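Local coordinates for protein alanine racemase (Oenococcus oeni PSU-1, PDB 3HUR) that belongs to the alanine racemase family, whose members pair an N-terminal alpha/beta barrel domain with a mainly beta C-terminal domain, at residues Ala18-Leu23 with Thr58-Ala63. Sequence-based numbering, arbitrary orientation.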
ATOM      1  N   ALA A  18     -24.534  21.192  11.364  1.00 34.93           N
ATOM      2  CA  ALA A  18     -23.797  21.773  10.271  1.00 34.82           C
ATOM      3  C   ALA A  18     -24.274  21.194   8.957  1.00 35.09           C
ATOM      4  O   ALA A  18     -24.386  21.920   7.972  1.00 35.72           O
ATOM      5  CB  ALA A  18     -22.281  21.583  10.460  1.00 34.07           C
ATOM      6  N   ALA A  19     -24.630  19.916   8.928  1.00 34.83           N
ATOM      7  CA  ALA A  19     -25.191  19.380   7.690  1.00 35.17           C
ATOM      8  C   ALA A  19     -26.521  20.093   7.336  1.00 35.25           C
ATOM      9  O   ALA A  19     -26.813  20.348   6.159  1.00 34.72           O
ATOM     10  CB  ALA A  19     -25.394  17.829   7.762  1.00 34.28           C
ATOM     11  N   ALA A  20     -27.320  20.387   8.357  1.00 35.43           N
ATOM     12  CA  ALA A  20     -28.624  20.992   8.154  1.00 36.27           C
ATOM     13  C   ALA A  20     -28.386  22.368   7.594  1.00 37.72           C
ATOM     14  O   ALA A  20     -28.941  22.756   6.566  1.00 38.60           O
ATOM     15  CB  ALA A  20     -29.386  21.083   9.438  1.00 35.22           C
ATOM     16  N   HIS A  21     -27.507  23.072   8.281  1.00 38.77           N
ATOM     17  CA  HIS A  21     -27.095  24.384   7.928  1.00 39.82           C
ATOM     18  C   HIS A  21     -26.652  24.451   6.474  1.00 39.45           C
ATOM     19  O   HIS A  21     -26.996  25.391   5.769  1.00 40.34           O
ATOM     20  CB  HIS A  21     -25.972  24.789   8.877  1.00 40.48           C
ATOM     21  CG  HIS A  21     -25.362  26.112   8.573  1.00 44.62           C
ATOM     22  ND1 HIS A  21     -25.840  27.294   9.108  1.00 49.89           N
ATOM     23  CD2 HIS A  21     -24.277  26.441   7.830  1.00 48.84           C
ATOM     24  CE1 HIS A  21     -25.093  28.297   8.682  1.00 49.97           C
ATOM     25  NE2 HIS A  21     -24.132  27.806   7.912  1.00 50.74           N
ATOM     26  N   ASN A  22     -25.897  23.467   6.011  1.00 38.78           N
ATOM     27  CA  ASN A  22     -25.484  23.450   4.604  1.00 37.42           C
ATOM     28  C   ASN A  22     -26.680  23.364   3.653  1.00 36.57           C
ATOM     29  O   ASN A  22     -26.665  23.998   2.602  1.00 35.35           O
ATOM     30  CB  ASN A  22     -24.497  22.316   4.303  1.00 36.91           C
ATOM     31  CG  ASN A  22     -23.151  22.518   4.931  1.00 35.75           C
ATOM     32  OD1 ASN A  22     -22.795  23.604   5.371  1.00 36.02           O
ATOM     33  ND2 ASN A  22     -22.386  21.461   4.969  1.00 34.77           N
ATOM     34  N   LEU A  23     -27.702  22.585   4.002  1.00 36.24           N
ATOM     35  CA  LEU A  23     -28.889  22.499   3.134  1.00 35.84           C
ATOM     36  C   LEU A  23     -29.610  23.841   3.131  1.00 37.09           C
ATOM     37  O   LEU A  23     -30.011  24.331   2.091  1.00 36.09           O
ATOM     38  CB  LEU A  23     -29.849  21.386   3.548  1.00 35.02           C
ATOM     39  CG  LEU A  23     -29.449  19.960   3.157  1.00 33.38           C
ATOM     40  CD1 LEU A  23     -30.657  18.999   3.245  1.00 30.02           C
ATOM     41  CD2 LEU A  23     -28.844  19.935   1.788  1.00 30.46           C
ATOM     42  N   THR A  58     -35.671  19.147  10.802  1.00 38.60           N
ATOM     43  CA  THR A  58     -35.441  20.572  10.607  1.00 38.30           C
ATOM     44  C   THR A  58     -36.161  21.070   9.364  1.00 38.50           C
ATOM     45  O   THR A  58     -36.128  22.244   9.063  1.00 39.20           O
ATOM     46  CB  THR A  58     -33.958  20.877  10.418  1.00 38.49           C
ATOM     47  OG1 THR A  58     -33.435  20.073   9.331  1.00 37.66           O
ATOM     48  CG2 THR A  58     -33.220  20.627  11.706  1.00 36.94           C
ATOM     49  N   ALA A  59     -36.772  20.164   8.618  1.00 38.85           N
ATOM     50  CA  ALA A  59     -37.524  20.529   7.421  1.00 39.37           C
ATOM     51  C   ALA A  59     -36.614  21.129   6.343  1.00 38.97           C
ATOM     52  O   ALA A  59     -37.082  21.838   5.449  1.00 39.58           O
ATOM     53  CB  ALA A  59     -38.643  21.496   7.769  1.00 38.68           C
ATOM     54  N   SER A  60     -35.327  20.800   6.415  1.00 38.22           N
ATOM     55  CA  SER A  60     -34.335  21.420   5.564  1.00 36.98           C
ATOM     56  C   SER A  60     -34.198  20.700   4.254  1.00 36.02           C
ATOM     57  O   SER A  60     -33.545  21.223   3.331  1.00 36.79           O
ATOM     58  CB  SER A  60     -33.007  21.554   6.297  1.00 36.93           C
ATOM     59  OG  SER A  60     -32.420  20.296   6.515  1.00 38.68           O
ATOM     60  N   ALA A  61     -34.840  19.533   4.150  1.00 34.91           N
ATOM     61  CA  ALA A  61     -35.007  18.791   2.882  1.00 33.93           C
ATOM     62  C   ALA A  61     -36.466  18.341   2.700  1.00 33.43           C
ATOM     63  O   ALA A  61     -37.085  17.944   3.657  1.00 32.69           O
ATOM     64  CB  ALA A  61     -34.119  17.580   2.870  1.00 33.65           C
ATOM     65  N   ASP A  62     -36.964  18.344   1.466  1.00 33.21           N
ATOM     66  CA  ASP A  62     -38.331  17.943   1.145  1.00 33.87           C
ATOM     67  C   ASP A  62     -38.427  16.548   0.529  1.00 33.93           C
ATOM     68  O   ASP A  62     -39.529  15.977   0.385  1.00 34.90           O
ATOM     69  CB  ASP A  62     -38.940  18.958   0.160  1.00 34.19           C
ATOM     70  CG  ASP A  62     -38.669  20.397   0.582  1.00 36.27           C
ATOM     71  OD1 ASP A  62     -39.302  20.872   1.561  1.00 39.54           O
ATOM     72  OD2 ASP A  62     -37.773  21.019  -0.015  1.00 34.67           O
ATOM     73  N   ALA A  63     -37.296  16.028   0.074  1.00 32.80           N
ATOM     74  CA  ALA A  63     -37.191  14.606  -0.264  1.00 31.40           C
ATOM     75  C   ALA A  63     -35.752  14.102  -0.081  1.00 30.38           C
ATOM     76  O   ALA A  63     -34.810  14.855   0.192  1.00 29.50           O
ATOM     77  CB  ALA A  63     -37.650  14.368  -1.636  1.00 31.13           C
TER
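L23, on helix 16-30, meets S60 and A61 of the loop that joins helix 48-57 to strand 63-66, and this is the tight part of the contact. Its CD1 branch does most of the touching, 3.6 Å from S60 O and 3.8 Å from A61 CB. L23 CB also lies 3.7 Å from S60 O, so that carbonyl oxygen meets the leucine at two carbons. The first torsion sets CG anti to the carbonyl carbon (chi1 -77°), and the second, near trans (chi2 -163°), carries CD1 on to the loop. L23 and S60 also give the shortest CA-CA separation between the segments, 6.1 Å. F55 and A37 touch both L23 and A61, closing the apolar cluster.

Toward A20 the fit is looser. A20 CB stands 4.2 Å from T58 OG1, and A20 CA is 4.2 Å from S60 OG. Here T58, partly exposed, forms the more open margin, although L378 of helix 377-381 touches both A20 and T58. No hydrogen bond spans the two segments; the hydroxyls are engaged within the loop and its preceding helix. S60 OG donates to T58 OG1 over 3.0 Å, and T58 OG1 is also hydrogen-bonded to A54 O.

The loop's shape has a clear backbone origin: A59, with phi 64°, is the C-prime residue of a Schellman motif ending helix 48-57, with S60 N bonded to F55 O and A59 N to Q56 O. Residues 58-62 lead into strand 63-66, beside strand 34-38; helix 16-30, preceding the latter, packs on this alpha-to-beta connection of the TIM-type N-terminal barrel.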